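Local atomic coordinates of HRDC domain-containing protein (Bifidobacterium adolescentis ATCC 15703, PDB entry 3CYM), a protein that is of unknown function but probably binds nucleic acids and trims them as a 3'-5' exonuclease of the ribonuclease D kind. Residues A[350-355]-A[364-369]; A[371-376]-A[382-387]. All coordinates share one frame; numbering follows the deposited sequence. Where two conformers were deposited one is given.

Contact 1 of 2, residues A[350-355]-A[364-369]; sequences KSIRVW and QVLNRV
L366 puts one methyl, CD2, over a face of the W355 indole, and this single group carries most of the contact. CD2 stands 3.6 Å from the centroid of the six-membered ring and only 6° off the ring normal, so the methyl sits squarely over the pi face: a CH-pi contact over the benzo half of the indole. The fit is even, with CD2 at 3.7 Å from CE3 of W355 and at about the same distance from the other carbons of that ring. Lower down the leucine, CB reaches CZ3 of W355 at 3.9 Å. The same CD2 also takes the tip of I352, whose CD1 lies 4.0 Å away, so the methyl meets both an aromatic face and an aliphatic end. No hydrogen bond crosses between the segments.

The leucine gets there by extension: CG lies anti to the backbone N (chi1 179°) and CD2 continues anti to CA, carrying the methyl across to the neighbouring helix. W355 in turn swings its ring toward L366 with CG anti to its own carbonyl carbon. Its rotation is probably steadied by the hydrogen bond from NE1 to the carbonyl oxygen of P349, while S351 O lies in the ring plane at the edge. S351 itself is the N-cap residue of helix 352-358.

Further out, the indole meets the ring of W398 with planes at about 60° and touches C397 of helix 390-397, while L363 packs against both W355 and I352. This is apolar packing of two consecutive helices, 352-358 and 360-380, joined by a very short connection, within a C-terminal helical region that is probably HRDC-like.

Contact 2 of 2, residues A[371-376]-A[382-387]; sequences KAVSQI and TPVEIV
V373 and V384 meet as branched aliphatic side chains; no flat group touches across the contact, which is made mainly by methyl groups. CG1 of V373 comes to 3.8 Å from CG2 of V384, the two side chains lying at about a right angle. V384 reaches across because CG2 is anti to its backbone N, which leaves CG1 in the crowded position between N and the carbonyl carbon (chi1 61°).

The same methyl of V373 also serves V387, with CG1 to CG1 at 4.2 Å, the two valine side chains running alongside with opposite sense. One turn further along, I376 adds a looser touch, its CG2 at 4.3 Å from CG1 of V387. On the other flank CG2 of V384 lies 3.9 Å from S374 OG. That hydroxyl is hydrogen-bonded back to the carbonyl oxygen of R370 in its own helix, so its polar need is met there and the approach to V384 is mere van der Waals contact.

The short helix is set by P383 at its N-cap: P383 O accepts from both I386 N, at 2.9 Å, and V387 N, at 3.1 Å. That turn presents V384 and V387 to the same partner helix, where A377 also touches both. V424 of helix 418-433 packs on I376 and V387, and P383 and I386 touch R126 of helix 121-127. Here the chain folds back on itself, giving apolar packing of a one-turn helix against the C-terminal half of helix 360-380, in the helical region assigned to the exonuclease C-terminal family of the HRDC-like clan.

In the fold
Contacts 1 and 2 follow each other along the chain, contact 1 being complete before the first residue of contact 2, and both draw on helix 360-380. Their centres lie 15 Å apart, and the segments that adjoin in sequence, 364-369 and 371-376, are successive parts of that one helix. Its first half receives the preceding helix 352-358, its second half the following turn 384-387. Helices 390-397 and 418-433 also pack against it, making it central to the all-helical C-terminal region. Contact 2 lies toward helix 121-127, which P383 and I386 touch, and so toward the exonuclease-family region with its sodium site at D44, E46 and D172.

Contact 1 of 2, residues A[350-355]-A[364-369]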
loop_
_atom_site.group_PDB
_atom_site.type_symbol
_atom_site.label_atom_id
_atom_site.label_comp_id
_atom_site.label_asym_id
_atom_site.label_seq_id
_atom_site.Cartn_x
_atom_site.Cartn_y
_atom_site.Cartn_z
ATOM N N LYS A 350 6.238 18.150 8.443
ATOM C CA LYS A 350 5.420 18.211 7.228
ATOM C C LYS A 350 4.440 19.382 7.290
ATOM O O LYS A 350 3.972 19.869 6.259
ATOM C CB LYS A 350 4.642 16.902 7.019
ATOM C CG LYS A 350 5.481 15.640 7.065
ATOM C CD LYS A 350 4.618 14.439 7.405
ATOM C CE LYS A 350 5.450 13.318 7.999
ATOM N NZ LYS A 350 4.601 12.358 8.763
ATOM N N SER A 351 4.133 19.820 8.508
ATOM C CA SER A 351 3.149 20.869 8.745
ATOM C C SER A 351 3.763 22.253 8.533
ATOM O O SER A 351 4.740 22.606 9.194
ATOM C CB SER A 351 2.580 20.732 10.164
ATOM O OG SER A 351 1.547 21.671 10.411
ATOM N N ILE A 352 3.182 23.033 7.616
ATOM C CA ILE A 352 3.645 24.394 7.332
ATOM C C ILE A 352 3.379 25.314 8.529
ATOM O O ILE A 352 4.135 26.267 8.763
ATOM C CB ILE A 352 3.038 24.962 5.996
ATOM C CG1 ILE A 352 3.461 24.111 4.783
ATOM C CG2 ILE A 352 3.377 26.457 5.780
ATOM C CD1 ILE A 352 4.975 24.080 4.473
ATOM N N ARG A 353 2.337 24.991 9.302
ATOM C CA ARG A 353 2.005 25.708 10.540
ATOM C C ARG A 353 3.179 25.768 11.512
ATOM O O ARG A 353 3.437 26.822 12.086
ATOM C CB ARG A 353 0.801 25.079 11.249
ATOM C CG ARG A 353 -0.368 24.750 10.346
ATOM C CD ARG A 353 -1.350 23.827 11.039
ATOM N NE ARG A 353 -2.404 24.576 11.723
ATOM C CZ ARG A 353 -2.631 24.564 13.038
ATOM N NH1 ARG A 353 -1.878 23.826 13.847
ATOM N NH2 ARG A 353 -3.626 25.291 13.548
ATOM N N VAL A 354 3.870 24.636 11.682
ATOM C CA VAL A 354 5.074 24.535 12.523
ATOM C C VAL A 354 6.206 25.417 11.982
ATOM O O VAL A 354 6.828 26.164 12.745
ATOM C CB VAL A 354 5.572 23.071 12.640
ATOM C CG1 VAL A 354 6.791 22.968 13.574
ATOM C CG2 VAL A 354 4.451 22.169 13.124
ATOM N N TRP A 355 6.455 25.323 10.671
ATOM C CA TRP A 355 7.422 26.176 9.981
ATOM C C TRP A 355 7.109 27.655 10.198
ATOM O O TRP A 355 7.990 28.414 10.570
ATOM C CB TRP A 355 7.428 25.900 8.474
ATOM C CG TRP A 355 8.111 24.643 8.029
ATOM C CD1 TRP A 355 7.656 23.364 8.177
ATOM C CD2 TRP A 355 9.352 24.547 7.318
ATOM N NE1 TRP A 355 8.546 22.477 7.621
ATOM C CE2 TRP A 355 9.596 23.176 7.086
ATOM C CE3 TRP A 355 10.290 25.486 6.865
ATOM C CZ2 TRP A 355 10.737 22.720 6.415
ATOM C CZ3 TRP A 355 11.426 25.029 6.194
ATOM C CH2 TRP A 355 11.635 23.660 5.975
ATOM N N GLN A 364 10.508 31.201 4.505
ATOM C CA GLN A 364 10.728 32.128 3.392
ATOM C C GLN A 364 11.568 31.506 2.283
ATOM O O GLN A 364 11.259 31.659 1.094
ATOM C CB GLN A 364 11.390 33.416 3.884
ATOM C CG GLN A 364 10.497 34.633 3.787
ATOM C CD GLN A 364 9.506 34.759 4.927
ATOM O OE1 GLN A 364 8.396 35.251 4.737
ATOM N NE2 GLN A 364 9.904 34.328 6.121
ATOM N N VAL A 365 12.625 30.799 2.684
ATOM C CA VAL A 365 13.497 30.062 1.764
ATOM C C VAL A 365 12.744 28.903 1.097
ATOM O O VAL A 365 12.838 28.718 -0.121
ATOM C CB VAL A 365 14.763 29.541 2.494
ATOM C CG1 VAL A 365 15.612 28.632 1.585
ATOM C CG2 VAL A 365 15.585 30.715 3.001
ATOM N N LEU A 366 11.993 28.146 1.902
ATOM C CA LEU A 366 11.173 27.030 1.414
ATOM C C LEU A 366 10.125 27.469 0.400
ATOM O O LEU A 366 9.936 26.799 -0.615
ATOM C CB LEU A 366 10.511 26.282 2.573
ATOM C CG LEU A 366 9.585 25.090 2.282
ATOM C CD1 LEU A 366 10.307 23.884 1.672
ATOM C CD2 LEU A 366 8.844 24.688 3.536
ATOM N N ASN A 367 9.458 28.589 0.672
ATOM C CA ASN A 367 8.434 29.106 -0.229
ATOM C C ASN A 367 8.998 29.551 -1.581
ATOM O O ASN A 367 8.356 29.341 -2.607
ATOM C CB ASN A 367 7.607 30.212 0.437
ATOM C CG ASN A 367 6.650 29.672 1.487
ATOM O OD1 ASN A 367 6.385 28.470 1.552
ATOM N ND2 ASN A 367 6.126 30.564 2.317
ATOM N N ARG A 368 10.200 30.134 -1.570
ATOM C CA ARG A 368 10.958 30.394 -2.804
ATOM C C ARG A 368 11.287 29.094 -3.558
ATOM O O ARG A 368 11.155 29.037 -4.776
ATOM C CB ARG A 368 12.243 31.192 -2.527
ATOM C CG ARG A 368 12.012 32.632 -2.049
ATOM C CD ARG A 368 13.195 33.552 -2.357
ATOM N NE ARG A 368 14.465 33.047 -1.834
ATOM C CZ ARG A 368 14.980 33.365 -0.645
ATOM N NH1 ARG A 368 14.341 34.190 0.171
ATOM N NH2 ARG A 368 16.142 32.851 -0.266
ATOM N N VAL A 369 11.692 28.058 -2.826
ATOM C CA VAL A 369 11.950 26.729 -3.408
ATOM C C VAL A 369 10.675 26.092 -3.984
ATOM O O VAL A 369 10.676 25.611 -5.122
ATOM C CB VAL A 369 12.645 25.801 -2.370
ATOM C CG1 VAL A 369 12.577 24.315 -2.767
ATOM C CG2 VAL A 369 14.072 26.250 -2.166
#

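Contact 2 of 2, residues A[371-376]-A[382-387]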
loop_
_atom_site.group_PDB
_atom_site.type_symbol
_atom_site.label_atom_id
_atom_site.label_comp_id
_atom_site.label_asym_id
_atom_site.label_seq_id
_atom_site.Cartn_x
_atom_site.Cartn_y
_atom_site.Cartn_z
ATOM N N LYS A 371 7.877 27.598 -4.989
ATOM C CA LYS A 371 7.379 28.270 -6.190
ATOM C C LYS A 371 8.246 27.969 -7.412
ATOM O O LYS A 371 7.744 27.980 -8.532
ATOM C CB LYS A 371 7.141 29.782 -5.993
ATOM C CG LYS A 371 8.359 30.638 -5.711
ATOM C CD LYS A 371 8.070 32.113 -5.980
ATOM C CE LYS A 371 9.063 33.047 -5.272
ATOM N NZ LYS A 371 8.800 33.187 -3.808
ATOM N N ALA A 372 9.523 27.662 -7.183
ATOM C CA ALA A 372 10.452 27.304 -8.245
ATOM C C ALA A 372 10.114 25.911 -8.786
ATOM O O ALA A 372 10.096 25.691 -10.000
ATOM C CB ALA A 372 11.883 27.369 -7.737
ATOM N N VAL A 373 9.809 24.992 -7.874
ATOM C CA VAL A 373 9.412 23.638 -8.239
ATOM C C VAL A 373 8.021 23.634 -8.910
ATOM O O VAL A 373 7.814 22.914 -9.888
ATOM C CB VAL A 373 9.529 22.678 -7.029
ATOM C CG1 VAL A 373 9.000 21.300 -7.352
ATOM C CG2 VAL A 373 10.990 22.571 -6.599
ATOM N N SER A 374 7.105 24.474 -8.419
ATOM C CA SER A 374 5.779 24.653 -9.044
ATOM C C SER A 374 5.860 25.206 -10.464
ATOM O O SER A 374 5.102 24.794 -11.345
ATOM C CB SER A 374 4.872 25.559 -8.203
ATOM O OG SER A 374 4.565 24.959 -6.958
ATOM N N GLN A 375 6.784 26.136 -10.682
ATOM C CA GLN A 375 6.991 26.696 -12.007
ATOM C C GLN A 375 7.446 25.615 -12.998
ATOM O O GLN A 375 6.968 25.575 -14.135
ATOM C CB GLN A 375 7.973 27.868 -11.954
ATOM C CG GLN A 375 8.019 28.699 -13.233
ATOM C CD GLN A 375 6.648 29.191 -13.661
ATOM O OE1 GLN A 375 6.035 30.006 -12.977
ATOM N NE2 GLN A 375 6.160 28.695 -14.798
ATOM N N ILE A 376 8.331 24.724 -12.549
ATOM C CA ILE A 376 8.827 23.614 -13.379
ATOM C C ILE A 376 7.707 22.605 -13.675
ATOM O O ILE A 376 7.589 22.103 -14.794
ATOM C CB ILE A 376 10.059 22.922 -12.728
ATOM C CG1 ILE A 376 11.242 23.907 -12.649
ATOM C CG2 ILE A 376 10.447 21.672 -13.507
ATOM C CD1 ILE A 376 12.465 23.427 -11.876
ATOM N N THR A 382 3.687 18.361 -15.332
ATOM C CA THR A 382 3.879 17.225 -14.452
ATOM C C THR A 382 3.369 17.694 -13.087
ATOM O O THR A 382 3.633 18.829 -12.714
ATOM C CB THR A 382 5.383 16.883 -14.359
ATOM O OG1 THR A 382 5.968 16.904 -15.668
ATOM C CG2 THR A 382 5.614 15.516 -13.737
ATOM N N PRO A 383 2.577 16.864 -12.369
ATOM C CA PRO A 383 2.167 17.232 -11.012
ATOM C C PRO A 383 3.371 17.552 -10.127
ATOM O O PRO A 383 4.392 16.862 -10.197
ATOM C CB PRO A 383 1.436 15.984 -10.511
ATOM C CG PRO A 383 0.938 15.330 -11.739
ATOM C CD PRO A 383 1.985 15.583 -12.778
ATOM N N VAL A 384 3.250 18.612 -9.328
ATOM C CA VAL A 384 4.368 19.129 -8.525
ATOM C C VAL A 384 4.954 18.084 -7.552
ATOM O O VAL A 384 6.164 18.035 -7.339
ATOM C CB VAL A 384 3.994 20.490 -7.846
ATOM C CG1 VAL A 384 2.814 20.341 -6.901
ATOM C CG2 VAL A 384 5.191 21.107 -7.134
ATOM N N GLU A 385 4.089 17.215 -7.029
ATOM C CA GLU A 385 4.532 16.161 -6.118
ATOM C C GLU A 385 5.283 15.051 -6.844
ATOM O O GLU A 385 6.067 14.348 -6.221
ATOM C CB GLU A 385 3.376 15.604 -5.270
ATOM C CG GLU A 385 2.428 14.612 -5.956
ATOM C CD GLU A 385 1.321 14.116 -5.018
ATOM O OE1 GLU A 385 1.320 14.499 -3.830
ATOM O OE2 GLU A 385 0.448 13.343 -5.469
ATOM N N ILE A 386 5.057 14.927 -8.154
ATOM C CA ILE A 386 5.727 13.926 -9.006
ATOM C C ILE A 386 7.106 14.423 -9.492
ATOM O O ILE A 386 8.064 13.642 -9.560
ATOM C CB ILE A 386 4.784 13.484 -10.179
ATOM C CG1 ILE A 386 3.610 12.665 -9.633
ATOM C CG2 ILE A 386 5.508 12.678 -11.269
ATOM C CD1 ILE A 386 3.988 11.276 -9.039
ATOM N N VAL A 387 7.196 15.722 -9.800
ATOM C CA VAL A 387 8.455 16.396 -10.183
ATOM C C VAL A 387 9.587 16.089 -9.188
ATOM O O VAL A 387 10.701 15.739 -9.587
ATOM C CB VAL A 387 8.252 17.941 -10.318
ATOM C CG1 VAL A 387 9.564 18.649 -10.552
ATOM C CG2 VAL A 387 7.309 18.259 -11.456
#